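PDB 6IUL: natterin-like protein from Lethenteron camtschaticum, which probably acts as a cytotoxic pore-forming protein of lamprey immunity, joining a jacalin-like lectin domain to an aerolysin-type toxin module. Local coordinates for residues A[189-202]-A[238-251]. Sequence-based numbering, arbitrary orientation.
Sequences ESSKKIIKKSSWST and HAVEESEEKTETLT
K193 reaches diagonally over to E245, where NZ stands 3.7 Å from OE2 in a long salt bridge; a water accepts from K193 NZ. The E245 chain bends at chi2 (-139°), and its OE1 comes up beside I195 CD1. On the face bearing I194, K196, K246 and E248, I194 CG1 runs alongside K246 CB at 4.0 Å. With CG1 of I194 set between backbone N and carbonyl carbon (chi1 60°), CD1 extends to E248 OE2, 3.6 Å away. That carboxylate is held by K246 NZ, 3.1 Å from OE2 on its syn side. Between the two faces, eleven backbone hydrogen bonds join 190-200 to 240-250 as an antiparallel pair within the long twisted sheet of the aerolysin/ETX-MTX2 module. The ladder closes with W200 N to V240 O (3.0 Å), and the W200 ring turns its edge to the carbonyls of V240 and A239. H238, oblique to W200, donates from ND1 to E242 OE1 (2.9 Å), while A239 N meets E242 OE2 from above the carboxylate plane, fixing the turn into 241-251. Farther out, Y156 OH accepts a hydrogen bond from W200 NE1, I194 and K196 lean on strand 290-313, and K193 NZ hydrogen-bonds to F210 O of the second subunit.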
# COMPACT_ATOMS: atom_id res chain seq x y z
N GLU A 189 -23.66 19.12 10.19
CA GLU A 189 -22.39 18.68 9.67
C GLU A 189 -22.13 17.23 10.05
O GLU A 189 -22.48 16.81 11.14
CB GLU A 189 -21.30 19.51 10.28
CG GLU A 189 -21.17 20.90 9.75
CD GLU A 189 -20.08 21.71 10.46
OE1 GLU A 189 -19.45 21.22 11.41
OE2 GLU A 189 -19.91 22.88 10.09
N SER A 190 -21.48 16.47 9.15
CA SER A 190 -21.08 15.11 9.46
C SER A 190 -19.87 14.70 8.66
O SER A 190 -19.66 15.20 7.56
CB SER A 190 -22.23 14.14 9.21
OG SER A 190 -21.84 12.82 9.58
N SER A 191 -19.09 13.76 9.19
CA SER A 191 -17.92 13.23 8.45
C SER A 191 -17.67 11.76 8.81
O SER A 191 -18.06 11.29 9.90
CB SER A 191 -16.66 14.05 8.76
OG SER A 191 -16.32 14.00 10.16
N LYS A 192 -17.02 11.07 7.89
CA LYS A 192 -16.65 9.65 8.04
C LYS A 192 -15.42 9.26 7.25
O LYS A 192 -15.32 9.49 6.02
CB LYS A 192 -17.79 8.75 7.55
CG LYS A 192 -17.49 7.27 7.81
CD LYS A 192 -18.58 6.36 7.36
CE LYS A 192 -18.18 4.90 7.44
NZ LYS A 192 -17.77 4.46 8.78
N LYS A 193 -14.48 8.67 7.96
CA LYS A 193 -13.33 8.03 7.34
C LYS A 193 -13.76 6.82 6.52
O LYS A 193 -14.50 5.96 7.05
CB LYS A 193 -12.36 7.55 8.43
CG LYS A 193 -11.23 6.72 7.85
CD LYS A 193 -10.29 6.20 8.91
CE LYS A 193 -9.11 5.45 8.27
NZ LYS A 193 -8.14 5.06 9.30
N ILE A 194 -13.32 6.76 5.26
CA ILE A 194 -13.54 5.57 4.43
C ILE A 194 -12.22 5.11 3.82
O ILE A 194 -11.30 5.91 3.62
CB ILE A 194 -14.56 5.79 3.29
CG1 ILE A 194 -14.10 6.87 2.34
CG2 ILE A 194 -15.93 6.14 3.85
CD1 ILE A 194 -14.92 7.02 1.08
N ILE A 195 -12.15 3.83 3.51
CA ILE A 195 -10.99 3.25 2.81
C ILE A 195 -11.46 2.53 1.53
O ILE A 195 -12.02 1.43 1.60
CB ILE A 195 -10.26 2.24 3.72
CG1 ILE A 195 -9.96 2.89 5.08
CG2 ILE A 195 -8.99 1.69 3.05
CD1 ILE A 195 -9.09 2.10 6.02
N LYS A 196 -11.26 3.17 0.38
CA LYS A 196 -11.55 2.54 -0.93
C LYS A 196 -10.44 1.54 -1.28
O LYS A 196 -9.29 1.74 -0.91
CB LYS A 196 -11.66 3.59 -2.02
CG LYS A 196 -12.88 4.49 -1.94
CD LYS A 196 -12.84 5.58 -3.03
CE LYS A 196 -14.22 6.09 -3.37
NZ LYS A 196 -14.26 7.34 -4.20
N LYS A 197 -10.79 0.44 -1.96
CA LYS A 197 -9.80 -0.58 -2.32
C LYS A 197 -9.95 -1.02 -3.76
O LYS A 197 -11.08 -1.11 -4.27
CB LYS A 197 -9.91 -1.78 -1.39
CG LYS A 197 -9.46 -1.50 0.03
CD LYS A 197 -9.21 -2.75 0.86
CE LYS A 197 -8.25 -2.38 2.00
NZ LYS A 197 -7.94 -3.48 2.94
N SER A 198 -8.82 -1.34 -4.38
CA SER A 198 -8.75 -1.84 -5.75
C SER A 198 -7.72 -2.99 -5.85
O SER A 198 -6.61 -2.91 -5.30
CB SER A 198 -8.33 -0.73 -6.69
OG SER A 198 -9.39 0.14 -7.00
N SER A 199 -8.09 -4.05 -6.56
CA SER A 199 -7.24 -5.22 -6.74
C SER A 199 -7.51 -5.90 -8.09
O SER A 199 -8.62 -6.34 -8.38
CB SER A 199 -7.45 -6.21 -5.62
OG SER A 199 -6.74 -7.41 -5.90
N TRP A 200 -6.48 -5.98 -8.92
CA TRP A 200 -6.55 -6.78 -10.14
C TRP A 200 -5.68 -8.02 -9.97
O TRP A 200 -4.48 -7.90 -9.73
CB TRP A 200 -6.08 -5.99 -11.32
CG TRP A 200 -6.95 -4.84 -11.74
CD1 TRP A 200 -7.99 -4.88 -12.63
CD2 TRP A 200 -6.81 -3.47 -11.34
NE1 TRP A 200 -8.48 -3.63 -12.82
CE2 TRP A 200 -7.80 -2.75 -12.03
CE3 TRP A 200 -5.96 -2.79 -10.47
CZ2 TRP A 200 -7.97 -1.37 -11.87
CZ3 TRP A 200 -6.12 -1.44 -10.29
CH2 TRP A 200 -7.11 -0.72 -11.01
N SER A 201 -6.28 -9.20 -10.10
CA SER A 201 -5.58 -10.45 -9.87
C SER A 201 -4.47 -10.63 -10.94
O SER A 201 -4.60 -10.19 -12.06
CB SER A 201 -6.55 -11.63 -9.87
OG SER A 201 -7.09 -11.81 -11.21
N THR A 202 -3.40 -11.30 -10.56
CA THR A 202 -2.35 -11.66 -11.50
C THR A 202 -1.97 -13.12 -11.32
O THR A 202 -2.23 -13.69 -10.29
CB THR A 202 -1.09 -10.79 -11.28
OG1 THR A 202 -0.52 -11.09 -10.02
CG2 THR A 202 -1.41 -9.30 -11.29
N HIS A 238 -2.11 3.06 -11.56
CA HIS A 238 -2.38 2.40 -10.26
C HIS A 238 -1.41 1.24 -10.06
O HIS A 238 -0.94 0.64 -11.02
CB HIS A 238 -3.81 1.83 -10.22
CG HIS A 238 -4.87 2.85 -10.50
ND1 HIS A 238 -5.29 3.76 -9.56
CD2 HIS A 238 -5.57 3.12 -11.63
CE1 HIS A 238 -6.22 4.54 -10.09
NE2 HIS A 238 -6.41 4.17 -11.34
N ALA A 239 -1.13 0.89 -8.81
CA ALA A 239 -0.49 -0.37 -8.54
C ALA A 239 -1.58 -1.43 -8.67
O ALA A 239 -2.78 -1.14 -8.59
CB ALA A 239 0.14 -0.38 -7.16
N VAL A 240 -1.15 -2.66 -8.82
CA VAL A 240 -2.05 -3.78 -8.99
C VAL A 240 -2.98 -3.94 -7.79
O VAL A 240 -4.11 -4.40 -7.92
CB VAL A 240 -1.21 -5.04 -9.28
CG1 VAL A 240 -1.85 -6.28 -8.77
CG2 VAL A 240 -0.99 -5.18 -10.77
N GLU A 241 -2.47 -3.61 -6.61
CA GLU A 241 -3.22 -3.65 -5.39
C GLU A 241 -3.05 -2.32 -4.68
O GLU A 241 -1.93 -1.86 -4.47
CB GLU A 241 -2.81 -4.81 -4.52
CG GLU A 241 -3.99 -5.25 -3.64
CD GLU A 241 -4.07 -6.73 -3.39
OE1 GLU A 241 -3.39 -7.50 -4.10
OE2 GLU A 241 -4.85 -7.11 -2.48
N GLU A 242 -4.18 -1.70 -4.33
CA GLU A 242 -4.15 -0.30 -3.95
C GLU A 242 -5.24 0.01 -2.99
O GLU A 242 -6.32 -0.58 -3.04
CB GLU A 242 -4.32 0.59 -5.19
CG GLU A 242 -3.60 1.90 -5.04
CD GLU A 242 -3.30 2.55 -6.36
OE1 GLU A 242 -4.25 3.08 -6.97
OE2 GLU A 242 -2.10 2.57 -6.76
N SER A 243 -5.00 0.95 -2.09
CA SER A 243 -6.06 1.43 -1.22
C SER A 243 -5.95 2.94 -1.11
O SER A 243 -4.87 3.50 -1.26
CB SER A 243 -6.00 0.76 0.13
OG SER A 243 -5.19 1.54 0.96
N GLU A 244 -7.09 3.62 -0.96
CA GLU A 244 -7.12 5.06 -0.85
C GLU A 244 -7.91 5.42 0.43
O GLU A 244 -9.07 5.04 0.57
CB GLU A 244 -7.76 5.67 -2.09
CG GLU A 244 -7.83 7.20 -2.09
CD GLU A 244 -8.88 7.81 -3.07
OE1 GLU A 244 -9.70 7.08 -3.67
OE2 GLU A 244 -8.90 9.05 -3.23
N GLU A 245 -7.28 6.17 1.34
CA GLU A 245 -7.96 6.65 2.54
C GLU A 245 -8.54 8.04 2.32
O GLU A 245 -7.90 8.91 1.73
CB GLU A 245 -6.99 6.70 3.70
CG GLU A 245 -6.16 5.42 3.87
CD GLU A 245 -6.01 5.04 5.29
OE1 GLU A 245 -5.68 3.87 5.51
OE2 GLU A 245 -6.27 5.90 6.19
N LYS A 246 -9.74 8.27 2.80
CA LYS A 246 -10.42 9.52 2.51
C LYS A 246 -11.36 9.86 3.68
O LYS A 246 -11.77 8.99 4.43
CB LYS A 246 -11.16 9.26 1.20
CG LYS A 246 -11.99 10.38 0.56
CD LYS A 246 -11.95 10.24 -0.99
CE LYS A 246 -13.26 10.51 -1.74
NZ LYS A 246 -13.86 11.85 -1.49
N THR A 247 -11.66 11.13 3.86
CA THR A 247 -12.72 11.53 4.76
C THR A 247 -13.86 12.15 3.93
O THR A 247 -13.71 13.22 3.34
CB THR A 247 -12.23 12.53 5.83
OG1 THR A 247 -11.18 11.92 6.59
CG2 THR A 247 -13.35 12.89 6.75
N GLU A 248 -15.00 11.48 3.92
CA GLU A 248 -16.22 11.99 3.28
C GLU A 248 -16.94 12.96 4.25
O GLU A 248 -16.90 12.78 5.48
CB GLU A 248 -17.12 10.82 2.88
CG GLU A 248 -17.82 11.02 1.55
CD GLU A 248 -16.90 11.10 0.34
OE1 GLU A 248 -17.19 11.91 -0.54
OE2 GLU A 248 -15.91 10.36 0.27
N THR A 249 -17.51 14.03 3.70
CA THR A 249 -18.19 15.04 4.51
C THR A 249 -19.54 15.41 3.94
O THR A 249 -19.81 15.20 2.76
CB THR A 249 -17.37 16.34 4.69
OG1 THR A 249 -17.25 17.01 3.44
CG2 THR A 249 -15.99 16.03 5.23
N LEU A 250 -20.37 16.00 4.80
CA LEU A 250 -21.67 16.50 4.39
C LEU A 250 -22.07 17.64 5.30
O LEU A 250 -21.96 17.52 6.52
CB LEU A 250 -22.70 15.36 4.48
CG LEU A 250 -24.13 15.69 4.06
CD1 LEU A 250 -24.25 16.16 2.62
CD2 LEU A 250 -25.00 14.47 4.29
N THR A 251 -22.54 18.74 4.72
CA THR A 251 -23.07 19.85 5.51
C THR A 251 -24.24 20.51 4.76
O THR A 251 -24.21 20.64 3.54
CB THR A 251 -22.00 20.88 5.84
OG1 THR A 251 -22.55 21.87 6.70
CG2 THR A 251 -21.46 21.59 4.60
O HOH W 1 -6.23 3.34 7.82